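Local structure of histidinol-phosphatase (Listeria monocytogenes serotype 4b str. H7858, 6NLR) at residues 101-109 with 169-177. The protein probably hydrolyses histidinol phosphate to histidinol in histidine biosynthesis, using a trinuclear centre of manganese and cobalt ions. Sequence-based numbering, arbitrary orientation.
Sequences EDFTRDFLN and ADLGLFKPR
With CG trans to the backbone N (chi1 -178°) and a bend at chi3 (-50°), the Arg105 side chain turns its guanidinium back along helix 101-111 and edge-on to the carbonyl of Asp170. NE and NH2 both donate to that one oxygen, at 3.1 Å from NE to Asp170 O and 2.9 Å from NH2; the NH2 bond runs nearly along the C=O axis, whereas NE arrives tilted from the carbonyl plane. NH1 makes a salt bridge one helical turn back, 2.8 Å to Asp102 OD1, and these in-plane partners fix the rotation of the group, one face of which lies over Glu101 O. Within the loop, Asp170 OD1 accepts from Gly172 N in an Asx turn, which leads into a type I turn from Gly172 to Lys175. In this PHP domain, of the TIM-barrel clan, loop 169-177 joins helix 152-168 to strand 178-179, and its contact with helix 101-111 lies over Val94 and Leu120 of strands 87-95 and 117-127. There Leu108 sends CD1 to 3.8 Å from Leu171 CB and also against Pro176, while Leu171 spreads CD1 to Thr104 CG2 and CD2 to Glu101 CB. Phe174 sets CB 3.6 Å from Leu108 O, and Asn109 ND2 comes to the edge of its ring, amide and ring planes 76° apart. Two waters link helix side chains to loop backbone nitrogens: one donates to Glu101 OE1 and accepts from Asp170 N, the other accepts from Leu173 N and, weakly, from Asn109 ND2. Glu101 OE2 rests against Ala169 CB and is hydrogen-bonded to Tyr96 OH.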
loop_
_atom_site.group_PDB
_atom_site.type_symbol
_atom_site.label_atom_id
_atom_site.label_comp_id
_atom_site.label_asym_id
_atom_site.label_seq_id
_atom_site.Cartn_x
_atom_site.Cartn_y
_atom_site.Cartn_z
ATOM N N GLU A 101 14.606 -4.223 -8.840
ATOM C CA GLU A 101 13.595 -5.021 -9.591
ATOM C C GLU A 101 14.019 -6.493 -9.625
ATOM O O GLU A 101 13.136 -7.354 -9.521
ATOM C CB GLU A 101 13.378 -4.453 -10.997
ATOM C CG GLU A 101 12.656 -3.122 -10.964
ATOM C CD GLU A 101 12.221 -2.563 -12.300
ATOM O OE1 GLU A 101 12.588 -3.155 -13.368
ATOM O OE2 GLU A 101 11.511 -1.525 -12.278
ATOM N N ASP A 102 15.312 -6.785 -9.769
ATOM C CA ASP A 102 15.799 -8.189 -9.833
ATOM C C ASP A 102 15.410 -8.903 -8.536
ATOM O O ASP A 102 14.901 -10.034 -8.620
ATOM C CB ASP A 102 17.308 -8.297 -10.092
ATOM C CG ASP A 102 17.733 -7.837 -11.478
ATOM O OD1 ASP A 102 16.836 -7.550 -12.294
ATOM O OD2 ASP A 102 18.964 -7.743 -11.730
ATOM N N PHE A 103 15.658 -8.293 -7.378
ATOM C CA PHE A 103 15.294 -8.894 -6.067
ATOM C C PHE A 103 13.783 -9.161 -6.069
ATOM O O PHE A 103 13.353 -10.252 -5.725
ATOM C CB PHE A 103 15.676 -8.009 -4.875
ATOM C CG PHE A 103 14.962 -8.407 -3.609
ATOM C CD1 PHE A 103 15.413 -9.474 -2.847
ATOM C CD2 PHE A 103 13.776 -7.782 -3.240
ATOM C CE1 PHE A 103 14.723 -9.871 -1.712
ATOM C CE2 PHE A 103 13.082 -8.182 -2.106
ATOM C CZ PHE A 103 13.556 -9.225 -1.349
ATOM N N THR A 104 12.980 -8.171 -6.442
ATOM C CA THR A 104 11.512 -8.270 -6.312
ATOM C C THR A 104 10.995 -9.368 -7.251
ATOM O O THR A 104 10.159 -10.162 -6.822
ATOM C CB THR A 104 10.870 -6.900 -6.545
ATOM O OG1 THR A 104 11.497 -5.983 -5.644
ATOM C CG2 THR A 104 9.371 -6.933 -6.350
ATOM N N ARG A 105 11.503 -9.405 -8.479
ATOM C CA ARG A 105 11.143 -10.401 -9.520
ATOM C C ARG A 105 11.486 -11.802 -8.988
ATOM O O ARG A 105 10.633 -12.702 -9.119
ATOM C CB ARG A 105 11.838 -10.058 -10.851
ATOM C CG ARG A 105 11.498 -10.984 -12.013
ATOM C CD ARG A 105 12.296 -10.700 -13.279
ATOM N NE ARG A 105 12.242 -9.292 -13.608
ATOM C CZ ARG A 105 13.262 -8.433 -13.525
ATOM N NH1 ARG A 105 14.474 -8.830 -13.162
ATOM N NH2 ARG A 105 13.062 -7.162 -13.825
ATOM N N ASP A 106 12.683 -11.991 -8.416
ATOM C CA ASP A 106 13.119 -13.311 -7.883
ATOM C C ASP A 106 12.198 -13.714 -6.730
ATOM O O ASP A 106 11.810 -14.876 -6.667
ATOM C CB ASP A 106 14.579 -13.287 -7.440
ATOM C CG ASP A 106 15.567 -13.183 -8.594
ATOM O OD1 ASP A 106 15.131 -13.276 -9.770
ATOM O OD2 ASP A 106 16.774 -13.001 -8.306
ATOM N N PHE A 107 11.828 -12.773 -5.863
ATOM C CA PHE A 107 10.949 -13.049 -4.702
ATOM C C PHE A 107 9.575 -13.499 -5.228
ATOM O O PHE A 107 9.035 -14.528 -4.771
ATOM C CB PHE A 107 10.845 -11.831 -3.779
ATOM C CG PHE A 107 9.804 -12.007 -2.703
ATOM C CD1 PHE A 107 10.118 -12.626 -1.507
ATOM C CD2 PHE A 107 8.496 -11.613 -2.914
ATOM C CE1 PHE A 107 9.148 -12.830 -0.538
ATOM C CE2 PHE A 107 7.530 -11.792 -1.934
ATOM C CZ PHE A 107 7.860 -12.416 -0.759
ATOM N N LEU A 108 9.013 -12.742 -6.171
ATOM C CA LEU A 108 7.664 -13.037 -6.716
ATOM C C LEU A 108 7.687 -14.363 -7.487
ATOM O O LEU A 108 6.721 -15.128 -7.339
ATOM C CB LEU A 108 7.231 -11.868 -7.595
ATOM C CG LEU A 108 6.875 -10.592 -6.842
ATOM C CD1 LEU A 108 6.677 -9.434 -7.816
ATOM C CD2 LEU A 108 5.619 -10.809 -6.033
ATOM N N ASN A 109 8.731 -14.635 -8.274
ATOM C CA ASN A 109 8.842 -15.933 -8.991
ATOM C C ASN A 109 8.912 -17.073 -7.966
ATOM O O ASN A 109 8.330 -18.127 -8.242
ATOM C CB ASN A 109 10.012 -15.982 -9.981
ATOM C CG ASN A 109 9.784 -15.124 -11.217
ATOM O OD1 ASN A 109 10.739 -14.799 -11.909
ATOM N ND2 ASN A 109 8.548 -14.764 -11.529
ATOM N N ALA A 169 7.024 -1.506 -14.404
ATOM C CA ALA A 169 8.040 -2.531 -14.059
ATOM C C ALA A 169 7.619 -3.931 -14.563
ATOM O O ALA A 169 6.455 -4.321 -14.408
ATOM C CB ALA A 169 8.276 -2.546 -12.579
ATOM N N ASP A 170 8.571 -4.662 -15.128
ATOM C CA ASP A 170 8.475 -6.115 -15.423
ATOM C C ASP A 170 8.921 -6.864 -14.164
ATOM O O ASP A 170 10.131 -7.006 -13.967
ATOM C CB ASP A 170 9.327 -6.464 -16.656
ATOM C CG ASP A 170 9.707 -7.936 -16.774
ATOM O OD1 ASP A 170 8.965 -8.784 -16.204
ATOM O OD2 ASP A 170 10.761 -8.239 -17.413
ATOM N N LEU A 171 7.988 -7.335 -13.339
ATOM C CA LEU A 171 8.309 -8.108 -12.110
ATOM C C LEU A 171 7.811 -9.549 -12.280
ATOM O O LEU A 171 7.591 -10.268 -11.277
ATOM C CB LEU A 171 7.683 -7.401 -10.910
ATOM C CG LEU A 171 8.195 -5.966 -10.684
ATOM C CD1 LEU A 171 7.504 -5.302 -9.517
ATOM C CD2 LEU A 171 9.709 -5.934 -10.483
ATOM N N GLY A 172 7.657 -9.967 -13.529
ATOM C CA GLY A 172 7.292 -11.345 -13.903
ATOM C C GLY A 172 5.786 -11.598 -13.777
ATOM O O GLY A 172 5.026 -10.648 -13.522
ATOM N N LEU A 173 5.390 -12.857 -13.899
ATOM C CA LEU A 173 3.982 -13.298 -14.001
ATOM C C LEU A 173 3.233 -12.981 -12.708
ATOM O O LEU A 173 2.021 -12.731 -12.793
ATOM C CB LEU A 173 3.992 -14.806 -14.268
ATOM C CG LEU A 173 2.631 -15.488 -14.321
ATOM C CD1 LEU A 173 1.693 -14.811 -15.329
ATOM C CD2 LEU A 173 2.825 -16.950 -14.661
ATOM N N PHE A 174 3.905 -13.014 -11.554
ATOM C CA PHE A 174 3.259 -12.912 -10.220
ATOM C C PHE A 174 3.277 -11.468 -9.693
ATOM O O PHE A 174 2.892 -11.265 -8.550
ATOM C CB PHE A 174 3.901 -13.913 -9.261
ATOM C CG PHE A 174 3.761 -15.336 -9.736
ATOM C CD1 PHE A 174 2.557 -16.018 -9.603
ATOM C CD2 PHE A 174 4.829 -15.996 -10.340
ATOM C CE1 PHE A 174 2.437 -17.328 -10.049
ATOM C CE2 PHE A 174 4.705 -17.307 -10.778
ATOM C CZ PHE A 174 3.505 -17.965 -10.643
ATOM N N LYS A 175 3.677 -10.482 -10.510
ATOM C CA LYS A 175 3.542 -9.049 -10.149
ATOM C C LYS A 175 2.090 -8.786 -9.758
ATOM O O LYS A 175 1.162 -9.157 -10.467
ATOM C CB LYS A 175 3.938 -8.135 -11.306
ATOM C CG LYS A 175 3.920 -6.657 -10.975
ATOM C CD LYS A 175 4.126 -5.821 -12.183
ATOM C CE LYS A 175 4.042 -4.338 -11.870
ATOM N NZ LYS A 175 4.189 -3.529 -13.106
ATOM N N PRO A 176 1.839 -8.155 -8.602
ATOM C CA PRO A 176 0.498 -7.687 -8.276
ATOM C C PRO A 176 -0.045 -6.776 -9.380
ATOM O O PRO A 176 0.734 -6.088 -10.027
ATOM C CB PRO A 176 0.702 -6.865 -7.002
ATOM C CG PRO A 176 1.922 -7.498 -6.379
ATOM C CD PRO A 176 2.819 -7.878 -7.546
ATOM N N ARG A 177 -1.366 -6.765 -9.549
ATOM C CA ARG A 177 -2.047 -5.905 -10.538
ATOM C C ARG A 177 -2.835 -4.803 -9.836
ATOM O O ARG A 177 -3.545 -4.052 -10.546
ATOM C CB ARG A 177 -2.907 -6.801 -11.414
ATOM C CG ARG A 177 -2.030 -7.751 -12.218
ATOM C CD ARG A 177 -2.791 -8.424 -13.292
ATOM N NE ARG A 177 -1.948 -9.378 -14.003
ATOM C CZ ARG A 177 -2.433 -10.382 -14.721
ATOM N NH1 ARG A 177 -3.749 -10.528 -14.793
ATOM N NH2 ARG A 177 -1.619 -11.215 -15.354
HETATM O O HOH W 1 11.100 -3.417 -15.530
HETATM O O HOH W 2 7.592 -14.678 -13.901
#